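Local atomic coordinates of ribonuclease J (Methanolobus psychrophilus R15, PDB entry 5HAB), a protein that probably degrades RNA as an exoribonuclease of the beta-CASP group of metallo-beta-lactamase enzymes, and is held here in complex with RNA. Residues 212-217 with 417-422; 440-445 with 450-455. The protein carries 1 engineered substitution. All blocks are in the same frame, centred on the assembly; numbering follows the deposited sequence.

Contact 1 of 2, residues 212-217 with 417-422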
loop_
_atom_site.group_PDB
_atom_site.type_symbol
_atom_site.label_atom_id
_atom_site.label_comp_id
_atom_site.label_asym_id
_atom_site.label_seq_id
_atom_site.Cartn_x
_atom_site.Cartn_y
_atom_site.Cartn_z
ATOM N N ASP B 212 -38.295 7.974 8.317
ATOM C CA ASP B 212 -39.409 8.873 8.599
ATOM C C ASP B 212 -39.146 9.708 9.847
ATOM O O ASP B 212 -39.287 10.934 9.834
ATOM C CB ASP B 212 -40.700 8.078 8.770
ATOM C CG ASP B 212 -41.181 7.467 7.472
ATOM O OD1 ASP B 212 -40.742 7.930 6.397
ATOM O OD2 ASP B 212 -41.987 6.515 7.529
ATOM N N ARG B 213 -38.769 9.031 10.929
ATOM C CA ARG B 213 -38.500 9.708 12.186
ATOM C C ARG B 213 -37.295 10.626 12.050
ATOM O O ARG B 213 -37.275 11.708 12.630
ATOM C CB ARG B 213 -38.277 8.700 13.315
ATOM C CG ARG B 213 -38.082 9.341 14.680
ATOM C CD ARG B 213 -39.254 10.249 15.024
ATOM N NE ARG B 213 -39.039 10.971 16.273
ATOM C CZ ARG B 213 -39.388 12.239 16.467
ATOM N NH1 ARG B 213 -39.965 12.926 15.492
ATOM N NH2 ARG B 213 -39.154 12.820 17.636
ATOM N N LEU B 214 -36.298 10.204 11.275
ATOM C CA LEU B 214 -35.119 11.033 11.050
ATOM C C LEU B 214 -35.520 12.337 10.371
ATOM O O LEU B 214 -35.071 13.420 10.764
ATOM C CB LEU B 214 -34.077 10.295 10.203
ATOM C CG LEU B 214 -33.460 9.016 10.782
ATOM C CD1 LEU B 214 -32.440 8.416 9.818
ATOM C CD2 LEU B 214 -32.833 9.271 12.138
ATOM N N LYS B 215 -36.396 12.231 9.374
ATOM C CA LYS B 215 -36.861 13.404 8.639
ATOM C C LYS B 215 -37.662 14.328 9.552
ATOM O O LYS B 215 -37.462 15.552 9.558
ATOM C CB LYS B 215 -37.709 12.983 7.439
ATOM C CG LYS B 215 -36.966 12.169 6.396
ATOM C CD LYS B 215 -37.872 11.832 5.223
ATOM C CE LYS B 215 -37.234 10.803 4.306
ATOM N NZ LYS B 215 -38.133 10.454 3.172
ATOM N N GLU B 216 -38.569 13.730 10.323
ATOM C CA GLU B 216 -39.350 14.474 11.308
ATOM C C GLU B 216 -38.446 15.238 12.271
ATOM O O GLU B 216 -38.648 16.427 12.481
ATOM C CB GLU B 216 -40.279 13.539 12.084
ATOM C CG GLU B 216 -41.479 13.067 11.282
ATOM C CD GLU B 216 -42.452 12.256 12.117
ATOM O OE1 GLU B 216 -42.028 11.702 13.154
ATOM O OE2 GLU B 216 -43.640 12.171 11.734
ATOM N N LEU B 217 -37.462 14.551 12.853
ATOM C CA LEU B 217 -36.471 15.181 13.732
ATOM C C LEU B 217 -35.805 16.360 13.048
ATOM O O LEU B 217 -35.639 17.425 13.645
ATOM C CB LEU B 217 -35.399 14.182 14.169
ATOM C CG LEU B 217 -35.568 13.477 15.510
ATOM C CD1 LEU B 217 -34.417 12.521 15.717
ATOM C CD2 LEU B 217 -35.620 14.495 16.633
ATOM N N TRP B 417 -23.902 11.331 3.932
ATOM C CA TRP B 417 -24.482 12.387 3.108
ATOM C C TRP B 417 -25.998 12.460 3.310
ATOM O O TRP B 417 -26.560 13.521 3.621
ATOM C CB TRP B 417 -24.138 12.136 1.637
ATOM C CG TRP B 417 -24.681 13.136 0.679
ATOM C CD1 TRP B 417 -25.804 13.015 -0.084
ATOM C CD2 TRP B 417 -24.102 14.401 0.346
ATOM N NE1 TRP B 417 -25.972 14.135 -0.860
ATOM C CE2 TRP B 417 -24.942 15.002 -0.615
ATOM C CE3 TRP B 417 -22.964 15.089 0.774
ATOM C CZ2 TRP B 417 -24.676 16.257 -1.156
ATOM C CZ3 TRP B 417 -22.701 16.335 0.233
ATOM C CH2 TRP B 417 -23.553 16.905 -0.720
ATOM N N GLU B 418 -26.655 11.316 3.161
ATOM C CA GLU B 418 -28.104 11.260 3.298
ATOM C C GLU B 418 -28.558 11.495 4.743
ATOM O O GLU B 418 -29.589 12.131 4.976
ATOM C CB GLU B 418 -28.627 9.924 2.771
ATOM C CG GLU B 418 -28.371 9.752 1.274
ATOM C CD GLU B 418 -29.267 8.713 0.631
ATOM O OE1 GLU B 418 -29.209 8.572 -0.610
ATOM O OE2 GLU B 418 -30.034 8.045 1.360
ATOM N N LEU B 419 -27.794 10.996 5.709
ATOM C CA LEU B 419 -28.096 11.266 7.117
ATOM C C LEU B 419 -28.082 12.773 7.370
ATOM O O LEU B 419 -28.969 13.325 8.027
ATOM C CB LEU B 419 -27.097 10.567 8.041
ATOM C CG LEU B 419 -27.260 10.858 9.538
ATOM C CD1 LEU B 419 -28.604 10.365 10.040
ATOM C CD2 LEU B 419 -26.136 10.235 10.345
ATOM N N LEU B 420 -27.061 13.426 6.829
ATOM C CA LEU B 420 -26.896 14.862 6.965
ATOM C C LEU B 420 -28.070 15.589 6.313
ATOM O O LEU B 420 -28.543 16.601 6.828
ATOM C CB LEU B 420 -25.570 15.295 6.338
ATOM C CG LEU B 420 -24.713 16.298 7.101
ATOM C CD1 LEU B 420 -24.672 15.930 8.571
ATOM C CD2 LEU B 420 -23.309 16.301 6.529
ATOM N N ARG B 421 -28.560 15.059 5.195
ATOM C CA ARG B 421 -29.675 15.709 4.507
ATOM C C ARG B 421 -31.004 15.487 5.226
ATOM O O ARG B 421 -31.916 16.306 5.120
ATOM C CB ARG B 421 -29.789 15.207 3.066
ATOM C CG ARG B 421 -28.709 15.720 2.124
ATOM C CD ARG B 421 -29.087 15.504 0.655
ATOM N NE ARG B 421 -30.533 15.506 0.429
ATOM C CZ ARG B 421 -31.259 14.409 0.231
ATOM N NH1 ARG B 421 -30.674 13.218 0.233
ATOM N NH2 ARG B 421 -32.568 14.503 0.037
ATOM N N MET B 422 -31.101 14.404 5.987
ATOM C CA MET B 422 -32.331 14.112 6.710
ATOM C C MET B 422 -32.420 14.863 8.040
ATOM O O MET B 422 -33.429 15.504 8.331
ATOM C CB MET B 422 -32.454 12.604 6.943
ATOM C CG MET B 422 -32.812 11.824 5.686
ATOM S SD MET B 422 -33.103 10.070 5.990
ATOM C CE MET B 422 -31.447 9.516 6.389
HETATM O O HOH W 1 -36.142 16.945 7.336
#
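Met-422 lies against Leu-214 and Lys-215, at a place where helices 211-220 and 413-423 come close. Their local axes pass 9.3 Å apart at 50°. The backbones are nearest at Lys-215 and Met-422, whose CA atoms are 5.0 Å apart. The Met-422 side chain can be followed outward from this point. Its CB is 4.3 Å from Leu-214 CB. CG sits beside the backbone N (chi1 -74°) and is 4.2 Å from Lys-215 CG, which is the aliphatic start of the lysine. SD follows in an extended step and lies beside the Leu-214 side chain. The last torsion then bends the chain, and CE turns to meet Leu-214 CD1 at 3.7 Å. The same Leu-214 methyl also lies 4.3 Å from Leu-419 CD1, so one leucine branch serves two residues of helix 413-423.

The direct contact is apolar. A water adds a polar link beside it. It donates to Lys-215 O at 2.9 Å and to Met-422 O at 3.2 Å. Two carbonyl oxygens cannot bond to each other, and the water joins them by supplying both hydrogens.

Beneath the helices, Phe-181 of strand 179-186 touches both Leu-214 and Leu-419. Lys-215 NZ reaches away to a salt bridge with Glu-256 of the second subunit, so this side of the contact also lies at a subunit interface. Each helix leads into a strand of the same sheet, 222-228 and 427-431, and these strands are parallel neighbours. Such side-by-side helices covering a sheet face are typical of the alpha-beta/beta-alpha sandwich of the metallo-beta-lactamase fold.

Contact 2 of 2, residues 440-445 with 450-455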
loop_
_atom_site.group_PDB
_atom_site.type_symbol
_atom_site.label_atom_id
_atom_site.label_comp_id
_atom_site.label_asym_id
_atom_site.label_seq_id
_atom_site.Cartn_x
_atom_site.Cartn_y
_atom_site.Cartn_z
ATOM N N GLU B 440 -11.625 13.127 6.870
ATOM C CA GLU B 440 -12.474 12.616 5.788
ATOM C C GLU B 440 -13.892 13.162 5.955
ATOM O O GLU B 440 -14.492 13.745 5.015
ATOM C CB GLU B 440 -12.527 11.084 5.791
ATOM C CG GLU B 440 -11.189 10.374 5.952
ATOM C CD GLU B 440 -10.403 10.280 4.668
ATOM O OE1 GLU B 440 -10.945 10.644 3.602
ATOM O OE2 GLU B 440 -9.241 9.824 4.728
ATOM N N TYR B 441 -14.417 12.992 7.173
ATOM C CA TYR B 441 -15.787 13.406 7.442
ATOM C C TYR B 441 -15.957 14.892 7.156
ATOM O O TYR B 441 -16.956 15.304 6.570
ATOM C CB TYR B 441 -16.216 13.116 8.893
ATOM C CG TYR B 441 -17.683 13.424 9.072
ATOM C CD1 TYR B 441 -18.116 14.714 9.373
ATOM C CD2 TYR B 441 -18.641 12.443 8.870
ATOM C CE1 TYR B 441 -19.464 15.008 9.490
ATOM C CE2 TYR B 441 -19.989 12.720 9.005
ATOM C CZ TYR B 441 -20.394 14.006 9.308
ATOM O OH TYR B 441 -21.732 14.291 9.423
ATOM N N ILE B 442 -14.971 15.679 7.570
ATOM C CA ILE B 442 -14.995 17.129 7.437
ATOM C C ILE B 442 -15.118 17.520 5.976
ATOM O O ILE B 442 -15.893 18.414 5.636
ATOM C CB ILE B 442 -13.733 17.758 8.070
ATOM C CG1 ILE B 442 -13.847 17.785 9.597
ATOM C CG2 ILE B 442 -13.470 19.157 7.503
ATOM C CD1 ILE B 442 -12.542 18.080 10.294
ATOM N N GLN B 443 -14.362 16.848 5.107
ATOM C CA GLN B 443 -14.449 17.182 3.680
ATOM C C GLN B 443 -15.839 16.857 3.119
ATOM O O GLN B 443 -16.451 17.677 2.394
ATOM C CB GLN B 443 -13.352 16.464 2.892
ATOM C CG GLN B 443 -11.966 17.014 3.227
ATOM C CD GLN B 443 -10.844 16.338 2.470
ATOM O OE1 GLN B 443 -10.698 15.114 2.503
ATOM N NE2 GLN B 443 -10.035 17.140 1.783
ATOM N N MET B 444 -16.353 15.681 3.474
ATOM C CA MET B 444 -17.729 15.355 3.089
ATOM C C MET B 444 -18.750 16.410 3.570
ATOM O O MET B 444 -19.598 16.861 2.800
ATOM C CB MET B 444 -18.111 13.971 3.621
ATOM C CG MET B 444 -19.483 13.472 3.184
ATOM S SD MET B 444 -20.864 14.121 4.162
ATOM C CE MET B 444 -20.399 13.586 5.806
ATOM N N ALA B 445 -18.660 16.808 4.835
ATOM C CA ALA B 445 -19.622 17.740 5.418
ATOM C C ALA B 445 -19.514 19.118 4.780
ATOM O O ALA B 445 -20.521 19.804 4.598
ATOM C CB ALA B 445 -19.428 17.840 6.929
ATOM N N TYR B 450 -21.550 22.560 5.228
ATOM C CA TYR B 450 -21.074 22.932 6.563
ATOM C C TYR B 450 -19.699 23.589 6.516
ATOM O O TYR B 450 -18.951 23.426 5.553
ATOM C CB TYR B 450 -21.073 21.709 7.483
ATOM C CG TYR B 450 -22.478 21.252 7.789
ATOM C CD1 TYR B 450 -23.183 20.451 6.897
ATOM C CD2 TYR B 450 -23.118 21.659 8.948
ATOM C CE1 TYR B 450 -24.482 20.052 7.166
ATOM C CE2 TYR B 450 -24.411 21.267 9.225
ATOM C CZ TYR B 450 -25.089 20.467 8.333
ATOM O OH TYR B 450 -26.378 20.076 8.620
ATOM N N SER B 451 -19.395 24.374 7.544
ATOM C CA SER B 451 -18.155 25.138 7.593
ATOM C C SER B 451 -17.380 24.880 8.890
ATOM O O SER B 451 -17.942 25.006 9.981
ATOM C CB SER B 451 -18.471 26.629 7.431
ATOM O OG SER B 451 -17.329 27.431 7.675
ATOM N N LEU B 452 -16.095 24.536 8.772
ATOM C CA LEU B 452 -15.288 24.144 9.935
ATOM C C LEU B 452 -15.104 25.293 10.923
ATOM O O LEU B 452 -14.790 26.408 10.535
ATOM C CB LEU B 452 -13.914 23.628 9.487
ATOM C CG LEU B 452 -12.973 23.115 10.587
ATOM C CD1 LEU B 452 -13.591 21.933 11.303
ATOM C CD2 LEU B 452 -11.597 22.737 10.030
ATOM N N GLY B 453 -15.291 25.021 12.207
ATOM C CA GLY B 453 -15.162 26.070 13.202
ATOM C C GLY B 453 -16.417 26.917 13.347
ATOM O O GLY B 453 -16.477 27.835 14.165
ATOM N N ASP B 454 -17.426 26.613 12.541
ATOM C CA ASP B 454 -18.648 27.398 12.534
ATOM C C ASP B 454 -19.856 26.513 12.835
ATOM O O ASP B 454 -20.455 26.620 13.906
ATOM C CB ASP B 454 -18.811 28.103 11.184
ATOM C CG ASP B 454 -20.143 28.825 11.053
ATOM O OD1 ASP B 454 -20.638 29.358 12.070
ATOM O OD2 ASP B 454 -20.686 28.872 9.927
ATOM N N THR B 455 -20.193 25.631 11.896
ATOM C CA THR B 455 -21.275 24.668 12.075
ATOM C C THR B 455 -20.749 23.232 12.094
ATOM O O THR B 455 -21.513 22.278 12.215
ATOM C CB THR B 455 -22.301 24.782 10.952
ATOM O OG1 THR B 455 -21.639 24.554 9.704
ATOM C CG2 THR B 455 -22.919 26.180 10.935
#
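A C-terminal helix cap, with the 6→1 bond span of a Schellman motif, joins Ala-445 to Tyr-450. Helix 435-447 is near its end here, and the chain after it folds back along its last turns. Tyr-450 N donates to Ala-445 O at 3.0 Å, with an N-H...O angle of 159°. The donor is five residues beyond the acceptor, which gives the 6→1 span. The apolar touch between Ala-445 CB and Tyr-450 CB, at 4.2 Å, is consistent with that reading. The bond gives a backbone acceptor near the helix end a partner.

Ala-445 O also lies in the plane of the Tyr-450 ring, at its edge, 3.6 Å from CD1. Tyr-450 CG stands beside its own backbone N (chi1 -69°), which brings the amide and the ring edge to the same oxygen. The far end of the ring is held by another backbone group, as Tyr-450 OH bonds to Pro-425 O.

One helical turn earlier, Ile-442 meets Leu-452. Their CD1 methyls meet at 4.1 Å. Ile-442 and Leu-452 of this chain also pack on Ile-435 and Arg-460 of the third subunit, respectively, so this end of the contact lies at an interface.

The loop has its own bracing. Residues 451-454 form a type II beta turn, with Gly-453 at a positive phi. Ser-451 O accepts from both Asp-454 N and Thr-455 N. Thr-455 is further tied by backbone bonding to Val-428 of strand 427-431. A side-chain bond closes the loop: Ser-451 N donates to Thr-455 OG1 at 3.1 Å, almost straight at 171°.

How the contacts relate
From the N terminus, the chain first builds most of the metallo-beta-lactamase sheets and reaches helix 211-220. The beta-CASP region follows before the chain returns as helix 413-423. Contact 1 closes this loop of about 200 residues. The chain then runs through strand 427-431 into helix 435-447, where contact 2 closes a short local loop ahead of the last strand, 464-469. The two contacts are in series and neither nest nor cross. Their centres are 18 Å apart, and Leu-420 joins them. Leu-420 CD1 lies 3.5 Å from Tyr-441 OH, and Leu-420 CG lies 3.8 Å from Tyr-450 CE1.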